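PDB 3I9X: mutT/nudix family protein from Listeria innocua, which probably acts as a hydrolase of the Nudix family, the modelled part being essentially the Nudix domain of a longer protein. Local coordinates for residues Thr29-Leu34 with Trp69-Gly74; Pro110-Arg115 with Phe159-Met164. All blocks are in the same frame, centred on the assembly; numbering follows the deposited sequence.

Contact 1 (Thr29-Leu34 with Trp69-Gly74)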
loop_
_atom_site.group_PDB
_atom_site.type_symbol
_atom_site.label_atom_id
_atom_site.label_comp_id
_atom_site.label_asym_id
_atom_site.label_seq_id
_atom_site.Cartn_x
_atom_site.Cartn_y
_atom_site.Cartn_z
ATOM N N THR A 29 7.009 -5.615 5.195
ATOM C CA THR A 29 6.191 -6.611 5.880
ATOM C C THR A 29 4.729 -6.651 5.406
ATOM O O THR A 29 4.210 -5.698 4.834
ATOM C CB THR A 29 6.205 -6.423 7.406
ATOM O OG1 THR A 29 5.597 -5.180 7.718
ATOM C CG2 THR A 29 7.628 -6.393 7.946
ATOM N N SER A 30 4.127 -7.817 5.602
ATOM C CA SER A 30 2.730 -8.087 5.353
ATOM C C SER A 30 2.091 -8.355 6.711
ATOM O O SER A 30 2.410 -9.357 7.349
ATOM C CB SER A 30 2.630 -9.331 4.499
ATOM O OG SER A 30 1.385 -9.400 3.858
ATOM N N ASP A 31 1.285 -7.420 7.200
ATOM C CA ASP A 31 0.642 -7.538 8.526
ATOM C C ASP A 31 -0.868 -7.712 8.397
ATOM O O ASP A 31 -1.512 -7.058 7.566
ATOM C CB ASP A 31 1.001 -6.306 9.365
ATOM C CG ASP A 31 2.485 -6.265 9.704
ATOM O OD1 ASP A 31 2.972 -7.297 10.229
ATOM O OD2 ASP A 31 3.168 -5.247 9.413
ATOM N N MET A 32 -1.414 -8.584 9.245
ATOM C CA MET A 32 -2.777 -9.086 9.126
ATOM C C MET A 32 -3.647 -8.788 10.343
ATOM O O MET A 32 -3.388 -9.274 11.443
ATOM C CB MET A 32 -2.758 -10.597 8.944
ATOM C CG MET A 32 -1.773 -11.089 7.808
ATOM S SD MET A 32 -2.023 -12.858 7.334
ATOM C CE MET A 32 -3.786 -12.865 7.878
ATOM N N ILE A 33 -4.685 -8.001 10.139
ATOM C CA ILE A 33 -5.750 -7.857 11.124
ATOM C C ILE A 33 -6.687 -9.043 10.912
ATOM O O ILE A 33 -7.460 -9.096 9.938
ATOM C CB ILE A 33 -6.451 -6.562 10.940
ATOM C CG1 ILE A 33 -5.473 -5.423 11.225
ATOM C CG2 ILE A 33 -7.643 -6.425 11.817
ATOM C CD1 ILE A 33 -5.215 -5.288 12.635
ATOM N N LEU A 34 -6.612 -9.989 11.831
ATOM C CA LEU A 34 -7.344 -11.240 11.731
ATOM C C LEU A 34 -8.534 -11.267 12.656
ATOM O O LEU A 34 -8.372 -11.443 13.875
ATOM C CB LEU A 34 -6.408 -12.383 12.103
ATOM C CG LEU A 34 -6.600 -13.762 11.540
ATOM C CD1 LEU A 34 -7.084 -13.612 10.107
ATOM C CD2 LEU A 34 -5.245 -14.547 11.589
ATOM N N TRP A 69 1.755 -6.744 22.494
ATOM C CA TRP A 69 0.884 -7.482 21.559
ATOM C C TRP A 69 1.023 -6.964 20.125
ATOM O O TRP A 69 1.075 -5.762 19.882
ATOM C CB TRP A 69 -0.567 -7.374 22.049
ATOM C CG TRP A 69 -0.806 -8.085 23.330
ATOM C CD1 TRP A 69 -0.747 -7.551 24.602
ATOM C CD2 TRP A 69 -1.146 -9.465 23.494
ATOM N NE1 TRP A 69 -1.026 -8.526 25.534
ATOM C CE2 TRP A 69 -1.250 -9.709 24.893
ATOM C CE3 TRP A 69 -1.333 -10.529 22.605
ATOM C CZ2 TRP A 69 -1.543 -10.964 25.417
ATOM C CZ3 TRP A 69 -1.641 -11.789 23.129
ATOM C CH2 TRP A 69 -1.759 -11.982 24.531
ATOM N N ALA A 70 1.088 -7.876 19.169
ATOM C CA ALA A 70 1.243 -7.530 17.772
ATOM C C ALA A 70 0.244 -8.340 16.941
ATOM O O ALA A 70 -0.090 -9.473 17.313
ATOM C CB ALA A 70 2.659 -7.866 17.283
ATOM N N VAL A 71 -0.167 -7.779 15.802
ATOM C CA VAL A 71 -0.928 -8.567 14.838
ATOM C C VAL A 71 -0.029 -9.637 14.255
ATOM O O VAL A 71 1.168 -9.459 14.163
ATOM C CB VAL A 71 -1.582 -7.706 13.727
ATOM C CG1 VAL A 71 -2.486 -6.709 14.384
ATOM C CG2 VAL A 71 -0.524 -7.030 12.787
ATOM N N PRO A 72 -0.601 -10.751 13.857
ATOM C CA PRO A 72 0.176 -11.666 13.032
ATOM C C PRO A 72 0.714 -11.014 11.746
ATOM O O PRO A 72 0.088 -10.096 11.191
ATOM C CB PRO A 72 -0.841 -12.721 12.651
ATOM C CG PRO A 72 -1.972 -12.542 13.700
ATOM C CD PRO A 72 -1.999 -11.143 13.969
ATOM N N GLY A 73 1.880 -11.495 11.309
ATOM C CA GLY A 73 2.475 -11.069 10.049
ATOM C C GLY A 73 3.909 -11.525 9.937
ATOM O O GLY A 73 4.398 -12.280 10.772
ATOM N N GLY A 74 4.595 -11.055 8.907
ATOM C CA GLY A 74 5.999 -11.413 8.693
ATOM C C GLY A 74 6.606 -10.599 7.575
ATOM O O GLY A 74 5.896 -9.814 6.893
HETATM O O HOH W 1 3.224 -8.406 12.555
#

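Contact 2 (Pro110-Arg115 with Phe159-Met164). With GOL (glycerol), chain B.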
loop_
_atom_site.group_PDB
_atom_site.type_symbol
_atom_site.label_atom_id
_atom_site.label_comp_id
_atom_site.label_asym_id
_atom_site.label_seq_id
_atom_site.Cartn_x
_atom_site.Cartn_y
_atom_site.Cartn_z
ATOM N N PRO A 110 7.705 7.403 9.184
ATOM C CA PRO A 110 9.089 7.220 9.636
ATOM C C PRO A 110 9.135 7.020 11.152
ATOM O O PRO A 110 8.413 7.665 11.893
ATOM C CB PRO A 110 9.808 8.503 9.186
ATOM C CG PRO A 110 8.754 9.422 8.655
ATOM C CD PRO A 110 7.404 8.792 8.780
ATOM N N GLY A 111 9.900 6.044 11.591
ATOM C CA GLY A 111 9.968 5.731 13.019
ATOM C C GLY A 111 9.006 4.652 13.519
ATOM O O GLY A 111 9.101 4.276 14.692
ATOM N N ARG A 112 8.105 4.134 12.656
ATOM C CA ARG A 112 7.048 3.221 13.103
ATOM C C ARG A 112 7.633 1.977 13.745
ATOM O O ARG A 112 7.103 1.466 14.724
ATOM C CB ARG A 112 6.084 2.836 11.957
ATOM C CG ARG A 112 6.731 2.290 10.673
ATOM C CD ARG A 112 5.640 1.932 9.634
ATOM N NE ARG A 112 4.797 0.910 10.264
ATOM C CZ ARG A 112 5.124 -0.359 10.314
ATOM N NH1 ARG A 112 6.181 -0.798 9.660
ATOM N NH2 ARG A 112 4.373 -1.197 11.000
ATOM N N ASP A 113 8.727 1.510 13.169
ATOM C CA ASP A 113 9.448 0.357 13.619
ATOM C C ASP A 113 10.857 0.830 14.020
ATOM O O ASP A 113 11.612 1.380 13.196
ATOM C CB ASP A 113 9.520 -0.660 12.486
ATOM C CG ASP A 113 9.943 -2.055 12.938
ATOM O OD1 ASP A 113 10.935 -2.192 13.698
ATOM O OD2 ASP A 113 9.328 -3.049 12.455
ATOM N N PRO A 114 11.227 0.610 15.293
ATOM C CA PRO A 114 12.562 1.036 15.774
ATOM C C PRO A 114 13.693 0.256 15.145
ATOM O O PRO A 114 14.800 0.744 15.112
ATOM C CB PRO A 114 12.496 0.746 17.287
ATOM C CG PRO A 114 11.413 -0.350 17.417
ATOM C CD PRO A 114 10.392 0.071 16.386
ATOM N N ARG A 115 13.411 -0.932 14.616
ATOM C CA ARG A 115 14.438 -1.760 14.022
ATOM C C ARG A 115 15.003 -1.195 12.698
ATOM O O ARG A 115 16.064 -1.631 12.253
ATOM C CB ARG A 115 13.932 -3.201 13.879
ATOM C CG ARG A 115 13.462 -3.844 15.248
ATOM C CD ARG A 115 12.737 -5.208 15.081
ATOM N NE ARG A 115 11.556 -5.144 14.193
ATOM C CZ ARG A 115 10.720 -6.160 13.938
ATOM N NH1 ARG A 115 10.910 -7.351 14.506
ATOM N NH2 ARG A 115 9.680 -5.988 13.112
ATOM N N PHE A 159 4.828 -1.514 18.078
ATOM C CA PHE A 159 5.062 -0.709 16.856
ATOM C C PHE A 159 3.931 0.270 16.691
ATOM O O PHE A 159 3.518 0.916 17.670
ATOM C CB PHE A 159 5.181 -1.616 15.607
ATOM C CG PHE A 159 6.106 -2.806 15.785
ATOM C CD1 PHE A 159 5.595 -4.104 15.795
ATOM C CD2 PHE A 159 7.484 -2.634 15.887
ATOM C CE1 PHE A 159 6.430 -5.207 15.946
ATOM C CE2 PHE A 159 8.319 -3.744 16.057
ATOM C CZ PHE A 159 7.791 -5.017 16.084
ATOM N N ASP A 160 3.419 0.428 15.473
ATOM C CA ASP A 160 2.252 1.299 15.291
ATOM C C ASP A 160 0.972 0.492 15.260
ATOM O O ASP A 160 -0.021 0.939 14.679
ATOM C CB ASP A 160 2.374 2.158 14.006
ATOM C CG ASP A 160 2.615 1.345 12.761
ATOM O OD1 ASP A 160 2.789 0.107 12.820
ATOM O OD2 ASP A 160 2.714 1.962 11.693
ATOM N N HIS A 161 0.969 -0.701 15.839
ATOM C CA HIS A 161 -0.173 -1.584 15.651
ATOM C C HIS A 161 -1.495 -1.084 16.209
ATOM O O HIS A 161 -2.555 -1.540 15.720
ATOM C CB HIS A 161 0.115 -3.022 16.075
ATOM C CG HIS A 161 1.059 -3.709 15.159
ATOM N ND1 HIS A 161 1.351 -5.059 15.234
ATOM C CD2 HIS A 161 1.810 -3.214 14.151
ATOM C CE1 HIS A 161 2.232 -5.364 14.299
ATOM N NE2 HIS A 161 2.521 -4.261 13.621
ATOM N N LEU A 162 -1.454 -0.161 17.174
ATOM C CA LEU A 162 -2.651 0.509 17.630
ATOM C C LEU A 162 -3.290 1.294 16.465
ATOM O O LEU A 162 -4.521 1.309 16.303
ATOM C CB LEU A 162 -2.357 1.491 18.764
ATOM C CG LEU A 162 -3.629 2.227 19.247
ATOM C CD1 LEU A 162 -4.735 1.230 19.585
ATOM C CD2 LEU A 162 -3.393 3.247 20.443
ATOM N N ASP A 163 -2.444 1.987 15.700
ATOM C CA ASP A 163 -2.901 2.716 14.520
ATOM C C ASP A 163 -3.489 1.780 13.477
ATOM O O ASP A 163 -4.549 2.076 12.908
ATOM C CB ASP A 163 -1.762 3.521 13.910
ATOM C CG ASP A 163 -1.368 4.677 14.790
ATOM O OD1 ASP A 163 -2.277 5.190 15.504
ATOM O OD2 ASP A 163 -0.176 5.067 14.799
ATOM N N MET A 164 -2.816 0.655 13.240
ATOM C CA MET A 164 -3.338 -0.379 12.354
ATOM C C MET A 164 -4.738 -0.849 12.835
ATOM O O MET A 164 -5.664 -0.928 12.037
ATOM C CB MET A 164 -2.415 -1.586 12.241
ATOM C CG MET A 164 -1.134 -1.483 11.359
ATOM S SD MET A 164 -0.420 -3.135 11.093
ATOM C CE MET A 164 -1.807 -3.906 11.454
HETATM C C1 GOL B . 6.852 -4.381 10.909
HETATM O O1 GOL B . 7.179 -3.003 10.994
HETATM C C2 GOL B . 5.747 -4.739 11.911
HETATM O O2 GOL B . 4.520 -4.186 11.501
HETATM C C3 GOL B . 5.577 -6.237 12.072
HETATM O O3 GOL B . 5.656 -6.935 10.826
#

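Contact 1 (Thr29-Leu34 with Trp69-Gly74)
Ser-30 and Gly-74 form the hydrogen-bonded antiparallel pair that ties strand 27-40 to the end of strand 69-75 in the mixed sheet of this Nudix fold. Ser-30 N reaches Gly-74 O at 3.0 Å, almost straight at 169°, and Gly-74 N returns a longer bond to Ser-30 O, 3.2 Å. Two residues on, Met-32 N gives its hydrogen to Pro-72 O at 2.9 Å. Between these bonds lies the non-hydrogen-bonded pair of Asp-31 and Gly-73; here the backbones close to 4.3 Å between the CA of Asp-31 and the CA of Gly-73, and the backbone of Asp-31 bonds instead to strand 118-126 on its other edge.

Val-71 and Pro-72 interrupt strand 69-75. Val-71 sets CG1 against Ile-33 CD1, 3.5 Å away, while its CG2 lies over Asp-31 CB. On the face away from Asp-31, Ser-30 OG is hydrogen-bonded to Ala-82 O.

The buried carboxylate of Asp-31 is well supplied with partners. OD2 meets Ser-120 OG, a glycerol hydroxyl and Thr-29 OG1, the last 3.0 Å away and above the carboxylate plane. A water bridges the two segments, donating to Asp-31 OD1 at 2.6 Å and to Val-71 O at 2.8 Å.

Contact 2 (Pro110-Arg115 with Phe159-Met164)
Arg-112 grips Asp-160 side-on with two nitrogens, NE to OD2 and NH2 to OD1, both 2.7 Å. The two flat groups are not coplanar: guanidinium and carboxylate are turned 47° apart, and while OD2 lies in the plane of the guanidinium, NE meets OD2 from above the carboxylate plane. A bend in the arginine chain at chi3 (-60°) brings NE round to the acid.

Arg-115 holds Asp-113 in a second side-on salt bridge, this one through the syn lone pairs of both oxygens. Asp-113 OD1 also accepts from the backbone N-H of Arg-115, closing an Asx turn. The Arg-115 guanidinium carries Phe-159 CZ over one face, its plane 33° from the ring, and Pro-114 CD touches the ring edge at 4.0 Å from Phe-159 CD2.

A glycerol, probably from the crystallisation liquor, lies between Arg-112, Asp-113, Phe-159 and His-161. Its O1 donates to Asp-113 OD2 at 2.6 Å and accepts from Arg-112 NH1; O2 accepts from Arg-112 NH2 and, nearly straight, from His-161 NE2 at 2.9 Å. Its C2 lies over one face of Phe-159.

The contact thus joins the loop between strands 102-107 and 118-126 to the start of helix 161-177, with Phe-107 packing against Arg-112, Asp-160 and Met-164.

In the fold
The two contacts have centres about 12 Å apart, and both segments of contact 1 precede those of contact 2 in the sequence. They meet through helix 161-177. His-161 ND1 lies 3.2 Å from Val-71 N, a probable hydrogen bond that uses the ring nitrogen not turned to the glycerol. Three residues further along the helix, Met-164 CE packs on Val-71 CG2 at 3.6 Å and on Ile-33 CD1 at 3.9 Å. The glycerol joins them a second way, since its O2 is bonded to Asp-31 of contact 1 as well as to contact 2. It may mark a pocket lined by both contacts, consistent with a ligand site in this putative hydrolase, though no substrate is bound.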